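Local coordinates for gamma-glutamyl phosphate reductase (Thermotoga maritima, PDB 1O20), which probably catalyses the NADPH-dependent reduction of L-glutamyl phosphate to L-glutamate semialdehyde and phosphate, the second step from glutamate towards proline, at residues Val124-Ile129 with Ser150-Leu155; Trp27-Asn32 with Glu181-Ser186; Ser209-Arg214 with Ala227-Leu232; Leu17-Lys22 with Glu188-Thr193; Thr144-Lys149 with Val407-Leu412. All coordinates share one frame; numbering follows the deposited sequence.

Contact 1: Val124-Ile129 with Ser150-Leu155; sequences VPIGPI and SGNTIL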
# COMPACT_ATOMS: atom_id res chain seq x y z
N VAL A 124 7.20 17.92 9.05
CA VAL A 124 8.45 17.96 8.29
C VAL A 124 8.65 16.59 7.62
O VAL A 124 8.08 15.60 8.03
CB VAL A 124 9.67 18.31 9.22
CG1 VAL A 124 9.43 19.69 9.91
CG2 VAL A 124 9.89 17.27 10.26
N PRO A 125 9.46 16.55 6.58
CA PRO A 125 9.75 15.28 5.90
C PRO A 125 10.35 14.25 6.80
O PRO A 125 11.11 14.57 7.73
CB PRO A 125 10.74 15.69 4.78
CG PRO A 125 10.55 17.16 4.62
CD PRO A 125 10.12 17.69 5.94
N ILE A 126 10.02 12.99 6.55
CA ILE A 126 10.64 11.89 7.29
C ILE A 126 12.14 11.69 7.03
O ILE A 126 12.89 11.35 7.96
CB ILE A 126 9.82 10.59 7.20
CG1 ILE A 126 10.41 9.53 8.12
CG2 ILE A 126 9.78 10.02 5.78
CD1 ILE A 126 9.43 8.38 8.36
N GLY A 127 12.60 12.01 5.82
CA GLY A 127 13.96 11.70 5.41
C GLY A 127 14.06 10.80 4.19
O GLY A 127 13.09 10.45 3.60
N PRO A 128 15.26 10.40 3.82
CA PRO A 128 15.44 9.56 2.62
C PRO A 128 14.72 8.25 2.81
O PRO A 128 14.80 7.66 3.90
CB PRO A 128 16.96 9.38 2.54
CG PRO A 128 17.47 10.51 3.32
CD PRO A 128 16.53 10.65 4.48
N ILE A 129 14.00 7.85 1.78
CA ILE A 129 13.26 6.61 1.75
C ILE A 129 13.90 5.61 0.82
O ILE A 129 14.17 5.94 -0.33
CB ILE A 129 11.81 6.88 1.27
CG1 ILE A 129 11.12 7.90 2.19
CG2 ILE A 129 11.04 5.62 1.25
CD1 ILE A 129 9.81 8.38 1.66
N SER A 150 6.64 15.18 -0.83
CA SER A 150 6.67 15.27 0.62
C SER A 150 8.03 15.67 1.17
O SER A 150 8.25 15.64 2.38
CB SER A 150 6.14 13.98 1.27
OG SER A 150 6.82 12.84 0.85
N GLY A 151 8.96 16.10 0.31
CA GLY A 151 10.24 16.54 0.76
C GLY A 151 11.24 15.46 1.14
O GLY A 151 12.25 15.74 1.81
N ASN A 152 10.99 14.25 0.69
CA ASN A 152 11.90 13.13 0.93
C ASN A 152 12.72 12.69 -0.29
O ASN A 152 12.20 12.57 -1.38
CB ASN A 152 11.06 11.95 1.44
CG ASN A 152 10.24 12.30 2.68
OD1 ASN A 152 10.80 12.70 3.69
ND2 ASN A 152 8.95 12.21 2.57
N THR A 153 14.01 12.43 -0.12
CA THR A 153 14.75 11.81 -1.21
C THR A 153 14.41 10.30 -1.25
O THR A 153 13.78 9.75 -0.33
CB THR A 153 16.24 12.05 -1.10
OG1 THR A 153 16.71 11.56 0.16
CG2 THR A 153 16.56 13.52 -1.10
N ILE A 154 14.86 9.66 -2.32
CA ILE A 154 14.59 8.24 -2.54
C ILE A 154 15.74 7.44 -3.15
O ILE A 154 16.41 7.84 -4.14
CB ILE A 154 13.28 8.11 -3.36
CG1 ILE A 154 12.77 6.68 -3.40
CG2 ILE A 154 13.49 8.59 -4.76
CD1 ILE A 154 11.43 6.59 -4.14
N LEU A 155 15.93 6.28 -2.57
CA LEU A 155 16.85 5.29 -3.05
C LEU A 155 16.06 4.09 -3.54
O LEU A 155 15.40 3.43 -2.79
CB LEU A 155 17.79 4.87 -1.92
CG LEU A 155 18.85 3.86 -2.31
CD1 LEU A 155 19.74 4.38 -3.45
CD2 LEU A 155 19.72 3.52 -1.13
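Ile129 and Ile154 form a parallel bridge in which Ile129 N gives its hydrogen to Thr153 O at 2.8 Å and Leu155 N gives its own to Ile129 O at 2.9 Å, both bonds nearly straight. On the approach to this bridge a side chain takes over from the backbone. Asn152 has its CG anti to its carbonyl carbon (chi1 -56°), which turns the amide toward Val124-Ile129, and Asn152 OD1 accepts from Gly127 N at 2.9 Å, the donor tilted 31° from the carbonyl plane. Ile126 N is also close to this oxygen, but at a poor angle. At the other end of the amide, Asn152 ND2 is held by Leu412 O and, weakly, by Ser150 OG, so bonds at both ends limit its rotation. The segments hold the starts of the two strands of a beta-alpha-beta crossover, strand 129-132, helix 138-149 and strand 154-157, in a parallel sheet consistent with the Rossmann-like cofactor domain of aldehyde dehydrogenases. Gly151, with positive phi, is the C-prime residue of the Schellman motif that ends the helix; a CB on it would strike Pro125 CG. The Pro125 ring sits against this turn, its CB 3.3 Å from Gly151 O. Ile129 CD1 packs across Asn152 CB at 3.8 Å. Pro128 lies alongside Thr153, with Pro128 CB 3.2 Å from Thr153 OG1, a hydroxyl hydrogen-bonded to Val23 O of helix 15-30.

Contact 2: Trp27-Asn32 with Glu181-Ser186; sequences WDVLRN and EIPESS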
# COMPACT_ATOMS: atom_id res chain seq x y z
N TRP A 27 18.91 15.34 0.38
CA TRP A 27 17.79 15.58 1.27
C TRP A 27 17.92 16.93 2.00
O TRP A 27 16.92 17.60 2.24
CB TRP A 27 17.64 14.46 2.32
CG TRP A 27 16.40 14.63 3.11
CD1 TRP A 27 15.13 14.76 2.62
CD2 TRP A 27 16.30 14.79 4.51
NE1 TRP A 27 14.25 15.00 3.65
CE2 TRP A 27 14.94 15.01 4.82
CE3 TRP A 27 17.22 14.81 5.56
CZ2 TRP A 27 14.48 15.23 6.14
CZ3 TRP A 27 16.75 15.00 6.87
CH2 TRP A 27 15.40 15.18 7.13
N ASP A 28 19.14 17.31 2.35
CA ASP A 28 19.36 18.60 3.01
C ASP A 28 18.79 19.77 2.22
O ASP A 28 18.28 20.73 2.79
CB ASP A 28 20.85 18.81 3.32
CG ASP A 28 21.08 19.89 4.37
OD1 ASP A 28 20.14 20.16 5.16
OD2 ASP A 28 22.14 20.56 4.47
N VAL A 29 18.87 19.68 0.89
CA VAL A 29 18.26 20.65 -0.01
C VAL A 29 16.76 20.42 -0.21
O VAL A 29 15.96 21.33 -0.03
CB VAL A 29 18.97 20.63 -1.37
CG1 VAL A 29 18.31 21.56 -2.37
CG2 VAL A 29 20.51 20.99 -1.21
N LEU A 30 16.36 19.20 -0.55
CA LEU A 30 14.97 18.93 -0.88
C LEU A 30 14.01 19.24 0.30
O LEU A 30 12.94 19.78 0.08
CB LEU A 30 14.77 17.48 -1.33
CG LEU A 30 13.36 16.99 -1.60
CD1 LEU A 30 12.63 17.85 -2.66
CD2 LEU A 30 13.42 15.55 -2.02
N ARG A 31 14.42 18.92 1.52
CA ARG A 31 13.52 18.99 2.68
C ARG A 31 13.02 20.42 2.90
O ARG A 31 11.96 20.62 3.49
CB ARG A 31 14.21 18.46 3.92
CG ARG A 31 15.28 19.36 4.54
CD ARG A 31 16.18 18.67 5.52
NE ARG A 31 17.25 19.54 5.99
CZ ARG A 31 17.16 20.33 7.04
NH1 ARG A 31 16.04 20.39 7.77
NH2 ARG A 31 18.18 21.10 7.32
N ASN A 32 13.74 21.41 2.38
CA ASN A 32 13.36 22.81 2.53
C ASN A 32 12.94 23.50 1.25
O ASN A 32 12.71 24.68 1.25
CB ASN A 32 14.49 23.59 3.21
CG ASN A 32 14.59 23.31 4.70
OD1 ASN A 32 15.64 22.99 5.18
ND2 ASN A 32 13.49 23.45 5.41
N GLU A 181 16.10 23.23 -9.07
CA GLU A 181 16.99 23.38 -7.93
C GLU A 181 16.98 22.12 -7.05
O GLU A 181 17.67 22.07 -6.06
CB GLU A 181 16.56 24.57 -7.08
CG GLU A 181 16.86 25.92 -7.73
CD GLU A 181 16.27 27.12 -6.98
OE1 GLU A 181 15.85 26.97 -5.78
OE2 GLU A 181 16.22 28.22 -7.62
N ILE A 182 16.13 21.16 -7.38
CA ILE A 182 16.09 19.91 -6.63
C ILE A 182 17.23 19.08 -7.19
O ILE A 182 17.24 18.83 -8.39
CB ILE A 182 14.75 19.16 -6.88
CG1 ILE A 182 13.51 20.02 -6.65
CG2 ILE A 182 14.70 17.89 -6.08
CD1 ILE A 182 13.30 20.50 -5.31
N PRO A 183 18.17 18.65 -6.35
CA PRO A 183 19.33 17.92 -6.83
C PRO A 183 18.92 16.63 -7.51
O PRO A 183 17.98 15.94 -7.14
CB PRO A 183 20.14 17.65 -5.57
CG PRO A 183 19.66 18.66 -4.61
CD PRO A 183 18.22 18.80 -4.88
N GLU A 184 19.68 16.32 -8.53
CA GLU A 184 19.51 15.14 -9.35
C GLU A 184 19.66 13.90 -8.47
O GLU A 184 18.99 12.91 -8.65
CB GLU A 184 20.63 15.19 -10.39
CG GLU A 184 20.45 14.29 -11.53
CD GLU A 184 21.60 14.40 -12.50
OE1 GLU A 184 22.64 15.00 -12.15
OE2 GLU A 184 21.42 13.86 -13.59
N SER A 185 20.53 14.01 -7.48
CA SER A 185 20.81 12.92 -6.53
C SER A 185 19.72 12.75 -5.46
O SER A 185 19.84 11.92 -4.55
CB SER A 185 22.20 13.11 -5.88
OG SER A 185 22.32 14.44 -5.40
N SER A 186 18.64 13.50 -5.57
CA SER A 186 17.41 13.22 -4.84
C SER A 186 16.80 11.86 -5.21
O SER A 186 16.04 11.30 -4.46
CB SER A 186 16.38 14.30 -5.14
OG SER A 186 16.80 15.55 -4.63
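Pro183 O is gripped twice by Ser186, whose OG donates to it at 2.8 Å and whose backbone N donates at 3.0 Å. The two bonds close the short 3-10 turn 184-186 and fix the hydroxyl on the side facing Leu30, where Leu30 CD2 lies 4.3 Å from Ser186 OG. Across the contact everything is van der Waals packing, mostly between apolar side chains. Val29 sets CG1 anti to its backbone N (chi1 176°), bringing that methyl to 3.7 Å from Pro183 CD and 3.8 Å from Glu181 O, while Val29 CB faces Pro183 CG. At the next residue, Leu30 CD1 meets Ile182 CD1 at 3.8 Å, with Ile182 CG2 only slightly more distant. With an alanine here instead of Pro183, Val29 CG1 would probably lose the ring carbons it rests on, a gap would open beside the helix, and the backbone could turn more freely. The contact joins the end of helix 15-30 to the loop that leads from helix 163-177 into strand 187-189. Ile182 also leans on Glu37 and Ala41 of helix 35-51 and Leu30 on Lys38, while the backbone of Ser186 bonds to that of Ile154 on the adjacent strand.

Contact 3: Ser209-Arg214 with Ala227-Leu232; sequences SLVIPR and ATVPVL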
# COMPACT_ATOMS: atom_id res chain seq x y z
N SER A 209 15.88 7.02 6.48
CA SER A 209 14.96 7.21 7.58
C SER A 209 13.81 6.19 7.58
O SER A 209 13.09 6.06 8.56
CB SER A 209 14.39 8.64 7.53
OG SER A 209 15.45 9.58 7.84
N LEU A 210 13.61 5.51 6.44
CA LEU A 210 12.47 4.65 6.24
C LEU A 210 12.77 3.71 5.09
O LEU A 210 13.36 4.13 4.11
CB LEU A 210 11.24 5.46 5.86
CG LEU A 210 9.95 4.72 5.52
CD1 LEU A 210 9.52 3.89 6.71
CD2 LEU A 210 8.85 5.69 5.17
N VAL A 211 12.37 2.46 5.20
CA VAL A 211 12.30 1.59 4.03
C VAL A 211 10.90 1.02 3.89
O VAL A 211 10.19 0.80 4.90
CB VAL A 211 13.34 0.44 4.02
CG1 VAL A 211 14.73 0.96 3.99
CG2 VAL A 211 13.17 -0.48 5.21
N ILE A 212 10.50 0.84 2.63
CA ILE A 212 9.20 0.33 2.27
C ILE A 212 9.39 -0.73 1.20
O ILE A 212 9.63 -0.41 0.05
CB ILE A 212 8.27 1.41 1.73
CG1 ILE A 212 8.18 2.63 2.69
CG2 ILE A 212 6.92 0.80 1.50
CD1 ILE A 212 7.37 3.80 2.11
N PRO A 213 9.28 -1.98 1.60
CA PRO A 213 9.29 -3.09 0.63
C PRO A 213 7.96 -3.22 -0.09
O PRO A 213 6.95 -3.05 0.54
CB PRO A 213 9.54 -4.32 1.51
CG PRO A 213 9.06 -3.96 2.86
CD PRO A 213 9.17 -2.45 2.99
N ARG A 214 7.99 -3.50 -1.38
CA ARG A 214 6.78 -3.72 -2.16
C ARG A 214 7.00 -4.97 -3.01
O ARG A 214 8.12 -5.28 -3.33
CB ARG A 214 6.50 -2.52 -3.06
CG ARG A 214 6.05 -1.23 -2.27
CD ARG A 214 4.73 -1.42 -1.52
NE ARG A 214 3.60 -1.46 -2.44
CZ ARG A 214 2.39 -1.98 -2.17
NH1 ARG A 214 2.12 -2.54 -0.99
NH2 ARG A 214 1.44 -1.96 -3.10
N ALA A 227 15.38 -5.55 9.08
CA ALA A 227 15.64 -4.10 9.01
C ALA A 227 16.05 -3.51 10.36
O ALA A 227 15.43 -3.86 11.35
CB ALA A 227 14.42 -3.38 8.56
N THR A 228 17.07 -2.65 10.40
CA THR A 228 17.24 -1.73 11.52
C THR A 228 16.69 -0.32 11.23
O THR A 228 16.42 0.43 12.16
CB THR A 228 18.71 -1.66 12.05
OG1 THR A 228 19.60 -1.08 11.09
CG2 THR A 228 19.26 -3.09 12.32
N VAL A 229 16.52 0.02 9.96
CA VAL A 229 15.88 1.26 9.55
C VAL A 229 14.39 1.05 9.76
O VAL A 229 13.91 -0.04 9.49
CB VAL A 229 16.17 1.55 8.05
CG1 VAL A 229 15.36 2.73 7.55
CG2 VAL A 229 17.67 1.79 7.83
N PRO A 230 13.65 2.05 10.23
CA PRO A 230 12.18 1.92 10.36
C PRO A 230 11.50 1.41 9.06
O PRO A 230 11.91 1.80 7.94
CB PRO A 230 11.74 3.35 10.67
CG PRO A 230 12.95 4.03 11.35
CD PRO A 230 14.15 3.33 10.76
N VAL A 231 10.49 0.57 9.20
CA VAL A 231 9.81 -0.03 8.08
C VAL A 231 8.35 0.31 8.12
O VAL A 231 7.79 0.36 9.22
CB VAL A 231 9.93 -1.56 8.09
CG1 VAL A 231 9.21 -2.20 6.90
CG2 VAL A 231 11.36 -1.93 8.06
N LEU A 232 7.75 0.55 6.95
CA LEU A 232 6.29 0.48 6.81
C LEU A 232 5.97 -0.80 6.05
O LEU A 232 6.31 -0.95 4.88
CB LEU A 232 5.70 1.70 6.09
CG LEU A 232 5.61 2.97 6.92
CD1 LEU A 232 5.17 4.11 6.04
CD2 LEU A 232 4.65 2.77 8.08
O HOH W 1 5.99 -2.92 3.11
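Val211 places CG2 between its backbone N and carbonyl carbon (chi1 -62°), and Val231 has CG2 anti to its carbonyl carbon with CG1 opposite its backbone N (chi1 180°); the two CG2 methyls thereby meet at 3.7 Å. The CB of Leu210 leaves the backbone away from Ala227-Leu232, yet the side chain bends back far enough for Leu210 CD1 to touch Pro230 O at 3.4 Å and Leu232 CG at 4.0 Å. Val229 CG1 lies against the backbone of the strand, 3.5 Å from Leu210 N, and the side chains of Val229 and Val211 cross at about a right angle, CG1 to CG1. Strand 210-213 is an edge strand of a four-stranded parallel sheet whose next strand is 129-132. After helix 217-226 the chain comes back along the strand's other edge, the touching parts Ser209-Pro213 and Val229-Leu232 running 53° apart, and is fastened by a single bridge between Val211 and Val231. Here Val211 N donates to Pro230 O at 2.9 Å and Leu232 N to Val211 O at 3.2 Å, each almost in line with the carbonyl bond it meets. Beyond the bridge a water donates to both Pro213 O and Leu232 O, 2.7 Å from Pro213 O, and so ties the two backbones together. Pro213 CD sits 3.9 Å from Val231 CG1. Val223 of helix 217-226 packs on Val211 and Pro213, while Val231 O accepts from Gln399 NE2.

Contact 4: Leu17-Lys22 with Glu188-Thr193; sequences LEKAKK and EFIENT
Lys19 stretches out beyond CG to its full length, and with CG anti to its carbonyl carbon (chi1 -71°) the chain leaves helix 15-30 to run over the edge strand 187-189. Its amine arrives at the backbone: Lys19 NZ donates to Phe189 O at 2.8 Å, tilted 26° from the carbonyl plane. Glu188 does the reverse, folding at chi2 (-76°), its side chain crossing that of Lys19 at about a right angle. Glu188 OE1 touches the methylene Lys19 CG at 3.6 Å but stays 4.8 Å from Lys19 NZ, while Glu188 OE2 pairs with Arg174. Lys22 offers only its carbons to the same carboxylate, its CD 3.7 Å from Glu188 OE2; Lys22 is bent at its last torsion, and its NZ stays 5.6 Å from Glu188 OE2. On another flank, Ile190 CD1 approaches Lys19 CD at 4.2 Å. Lys19 NZ also forms a salt bridge with Glu15 and donates to a water at 2.7 Å, which reaches Glu191 OE2 weakly. Replacing Lys19 by a methionine is likely to leave Phe189 O without this donor and Glu15 without its charged mate. Glu15 in turn accepts from the backbone N atoms of Glu191 and Asn192, so the lysine holds in place an acid that also grips the backbone there, and the surrounding carboxylates are likely to keep the amine protonated.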
# COMPACT_ATOMS: atom_id res chain seq x y z
N LEU A 17 26.54 2.26 -0.77
CA LEU A 17 26.95 3.25 0.19
C LEU A 17 27.07 4.63 -0.46
O LEU A 17 26.59 5.64 0.07
CB LEU A 17 28.27 2.83 0.90
N GLU A 18 27.65 4.68 -1.64
CA GLU A 18 27.83 5.96 -2.30
C GLU A 18 26.47 6.57 -2.60
O GLU A 18 26.29 7.76 -2.42
CB GLU A 18 28.61 5.83 -3.60
CG GLU A 18 30.09 5.51 -3.45
N LYS A 19 25.51 5.74 -3.03
CA LYS A 19 24.19 6.25 -3.42
C LYS A 19 23.35 6.60 -2.20
O LYS A 19 22.57 7.54 -2.23
CB LYS A 19 23.46 5.29 -4.37
CG LYS A 19 24.12 5.31 -5.76
CD LYS A 19 23.43 4.53 -6.84
CE LYS A 19 24.20 4.65 -8.20
NZ LYS A 19 23.66 3.68 -9.25
N ALA A 20 23.56 5.88 -1.11
CA ALA A 20 22.88 6.21 0.16
C ALA A 20 23.41 7.54 0.72
O ALA A 20 22.61 8.35 1.19
CB ALA A 20 23.01 5.08 1.19
N LYS A 21 24.70 7.80 0.56
CA LYS A 21 25.29 9.07 0.99
C LYS A 21 24.73 10.20 0.13
O LYS A 21 24.36 11.26 0.63
CB LYS A 21 26.84 9.04 0.92
CG LYS A 21 27.52 8.06 1.89
CD LYS A 21 28.99 7.87 1.57
CE LYS A 21 29.70 6.99 2.60
NZ LYS A 21 31.17 6.83 2.28
N LYS A 22 24.59 9.93 -1.16
CA LYS A 22 24.06 10.93 -2.07
C LYS A 22 22.63 11.32 -1.80
O LYS A 22 22.32 12.52 -1.83
CB LYS A 22 24.21 10.45 -3.52
CG LYS A 22 25.65 10.55 -4.03
CD LYS A 22 25.77 9.87 -5.41
CE LYS A 22 27.18 9.86 -5.96
NZ LYS A 22 27.82 11.12 -5.57
N GLU A 188 18.22 8.19 -6.54
CA GLU A 188 19.30 7.31 -6.90
C GLU A 188 18.71 5.92 -7.05
O GLU A 188 17.73 5.59 -6.40
CB GLU A 188 20.39 7.32 -5.84
CG GLU A 188 21.10 8.65 -5.66
CD GLU A 188 22.12 8.95 -6.76
OE1 GLU A 188 22.56 8.03 -7.50
OE2 GLU A 188 22.44 10.14 -6.91
N PHE A 189 19.35 5.10 -7.88
CA PHE A 189 18.81 3.82 -8.30
C PHE A 189 19.91 2.77 -8.31
O PHE A 189 20.95 2.93 -8.96
CB PHE A 189 18.14 3.95 -9.67
CG PHE A 189 17.76 2.63 -10.29
CD1 PHE A 189 16.65 1.95 -9.85
CD2 PHE A 189 18.51 2.07 -11.31
CE1 PHE A 189 16.28 0.74 -10.44
CE2 PHE A 189 18.15 0.86 -11.90
CZ PHE A 189 17.04 0.20 -11.46
N ILE A 190 19.70 1.70 -7.56
CA ILE A 190 20.70 0.64 -7.41
C ILE A 190 20.58 -0.28 -8.65
O ILE A 190 19.55 -0.89 -8.84
CB ILE A 190 20.41 -0.19 -6.13
CG1 ILE A 190 20.50 0.64 -4.85
CG2 ILE A 190 21.31 -1.41 -6.05
CD1 ILE A 190 21.75 1.40 -4.68
N GLU A 191 21.64 -0.36 -9.45
CA GLU A 191 21.68 -1.20 -10.65
C GLU A 191 22.13 -2.64 -10.37
O GLU A 191 21.82 -3.54 -11.14
CB GLU A 191 22.62 -0.60 -11.70
CG GLU A 191 22.23 0.84 -12.05
CD GLU A 191 22.94 1.40 -13.28
OE1 GLU A 191 23.76 0.69 -13.86
OE2 GLU A 191 22.69 2.56 -13.65
N ASN A 192 22.87 -2.84 -9.29
CA ASN A 192 23.22 -4.19 -8.84
C ASN A 192 21.97 -4.86 -8.28
O ASN A 192 21.43 -4.50 -7.25
CB ASN A 192 24.36 -4.08 -7.81
CG ASN A 192 24.89 -5.41 -7.34
OD1 ASN A 192 24.17 -6.38 -7.24
ND2 ASN A 192 26.19 -5.45 -7.00
N THR A 193 21.51 -5.86 -8.99
CA THR A 193 20.29 -6.59 -8.62
C THR A 193 20.43 -7.45 -7.36
O THR A 193 19.43 -7.73 -6.69
CB THR A 193 19.85 -7.56 -9.75
OG1 THR A 193 19.51 -8.82 -9.18
CG2 THR A 193 21.01 -7.94 -10.75
O HOH W 2 25.00 4.11 -11.57

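Contact 5: Thr144-Lys149 with Val407-Leu412; sequences TILALK and VGLREL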
# COMPACT_ATOMS: atom_id res chain seq x y z
N THR A 144 8.64 7.66 -6.32
CA THR A 144 9.48 8.84 -6.45
C THR A 144 8.70 10.13 -6.28
O THR A 144 9.10 11.02 -5.50
CB THR A 144 10.18 8.81 -7.83
OG1 THR A 144 11.18 7.78 -7.86
CG2 THR A 144 10.96 10.09 -8.04
N ILE A 145 7.57 10.22 -6.94
CA ILE A 145 6.83 11.47 -6.93
C ILE A 145 6.17 11.71 -5.61
O ILE A 145 6.05 12.85 -5.17
CB ILE A 145 5.84 11.59 -8.12
CG1 ILE A 145 4.76 10.51 -8.06
CG2 ILE A 145 6.60 11.63 -9.46
CD1 ILE A 145 3.73 10.62 -9.16
N LEU A 146 5.74 10.65 -4.93
CA LEU A 146 5.22 10.81 -3.61
C LEU A 146 6.31 11.25 -2.63
O LEU A 146 6.07 12.10 -1.78
CB LEU A 146 4.59 9.52 -3.14
CG LEU A 146 3.18 9.30 -3.66
CD1 LEU A 146 2.74 7.88 -3.41
CD2 LEU A 146 2.16 10.26 -3.01
N ALA A 147 7.51 10.66 -2.75
CA ALA A 147 8.62 11.05 -1.91
C ALA A 147 9.02 12.51 -2.15
O ALA A 147 9.17 13.29 -1.21
CB ALA A 147 9.80 10.13 -2.14
N LEU A 148 9.25 12.87 -3.39
CA LEU A 148 9.72 14.20 -3.70
C LEU A 148 8.71 15.26 -3.20
O LEU A 148 9.13 16.27 -2.63
CB LEU A 148 9.96 14.36 -5.21
CG LEU A 148 11.12 13.57 -5.86
CD1 LEU A 148 11.27 13.97 -7.32
CD2 LEU A 148 12.40 13.72 -5.12
N LYS A 149 7.41 15.01 -3.42
CA LYS A 149 6.38 15.97 -3.08
C LYS A 149 6.40 16.23 -1.60
O LYS A 149 6.16 17.37 -1.16
CB LYS A 149 5.02 15.45 -3.43
CG LYS A 149 3.85 16.37 -3.03
CD LYS A 149 3.62 17.48 -4.03
CE LYS A 149 2.50 18.46 -3.57
NZ LYS A 149 1.72 19.00 -4.71
N VAL A 407 -0.62 4.70 2.71
CA VAL A 407 0.58 5.47 2.98
C VAL A 407 0.66 6.49 1.86
O VAL A 407 1.03 6.16 0.73
CB VAL A 407 1.81 4.59 2.93
CG1 VAL A 407 3.08 5.42 3.22
CG2 VAL A 407 1.70 3.45 3.95
N GLY A 408 0.15 7.69 2.12
CA GLY A 408 0.27 8.78 1.16
C GLY A 408 1.18 9.89 1.67
O GLY A 408 2.03 9.67 2.51
N LEU A 409 0.97 11.09 1.18
CA LEU A 409 1.93 12.15 1.40
C LEU A 409 2.12 12.45 2.89
O LEU A 409 3.26 12.57 3.36
CB LEU A 409 1.47 13.42 0.71
CG LEU A 409 1.57 13.51 -0.79
CD1 LEU A 409 1.03 14.88 -1.18
CD2 LEU A 409 2.98 13.34 -1.26
N ARG A 410 1.02 12.58 3.63
CA ARG A 410 1.13 12.92 5.07
C ARG A 410 1.85 11.84 5.86
O ARG A 410 2.56 12.13 6.85
CB ARG A 410 -0.25 13.13 5.70
CG ARG A 410 -0.21 13.67 7.15
CD ARG A 410 -1.59 14.09 7.64
NE ARG A 410 -2.09 15.19 6.80
CZ ARG A 410 -3.35 15.61 6.79
NH1 ARG A 410 -4.26 15.07 7.59
NH2 ARG A 410 -3.71 16.62 5.98
N GLU A 411 1.68 10.59 5.43
CA GLU A 411 2.28 9.45 6.15
C GLU A 411 3.78 9.40 5.93
O GLU A 411 4.50 8.71 6.65
CB GLU A 411 1.60 8.13 5.73
CG GLU A 411 0.14 8.00 6.17
CD GLU A 411 -0.80 9.04 5.57
OE1 GLU A 411 -0.69 9.30 4.34
OE2 GLU A 411 -1.64 9.61 6.32
N LEU A 412 4.28 10.15 4.94
CA LEU A 412 5.71 10.25 4.67
C LEU A 412 6.30 11.52 5.36
O LEU A 412 7.31 12.09 4.90
CB LEU A 412 5.96 10.32 3.16
CG LEU A 412 5.51 9.08 2.37
CD1 LEU A 412 5.89 9.18 0.90
CD2 LEU A 412 6.05 7.79 3.01
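Apolar contact is centred on Leu409, whose CD2 methyl fits between two residues of helix 138-149: Leu409 CD2 lies 3.6 Å from Leu146 CD2 and equally far from Lys149 CG. The same Leu409 CD2 comes within 3.4 Å of Leu146 O, while Leu409 CD1 rests at 3.7 Å on Lys149 CG. Lys149 makes this possible by keeping CG anti to its backbone N (chi1 177°) and then bending at chi2 (82°), so that its methylenes flank the leucine while its amine goes on to Leu100 O, Val97 O and Asn39 OD1. Leu412 enters with CD1, 4.0 Å from Leu146 O and 4.3 Å from Leu146 CB, and lies near the backbone at Ala147. The helix is the connector of a parallel beta-alpha-beta unit; Val407-Leu412, far along the chain, leads into strand 413-420 of the three-stranded antiparallel sheet, which probably corresponds to the oligomerisation domain of aldehyde dehydrogenases. Polar bonds shape each partner separately. Within Val407-Leu412, Gly408 N donates to Glu411 OE1 at 2.9 Å, on the anti side and 21° out of the carboxylate plane, and Leu412 N donates to Leu409 O at 3.1 Å, holding the turn that presents both leucines. On the helix, Leu146 O, though two leucine methyls lie near it, accepts from Ser150 OG.

In the fold
Contacts 1, 3 and 4 all reach one four-stranded parallel sheet, ordered 187-189, 154-157, 129-132, 210-213: contact 1 lies in the middle and contacts 4 and 3 at its two edges, about 16 Å between their centres. Helix 15-30, from the N-terminal end of the chain, serves both contact 2 and contact 4. Contact 1 touches all the others and is closest to contact 5, about 8 Å between centres. Along the chain, contact 4 encloses contact 2, which encloses contact 1; contact 3 follows, and contact 5 spans contact 3 and crosses the other three, bringing the chain back after the seven-stranded sheet. Contacts 2, 4 and 5 thus bring sequence-distant segments onto the probable cofactor domain.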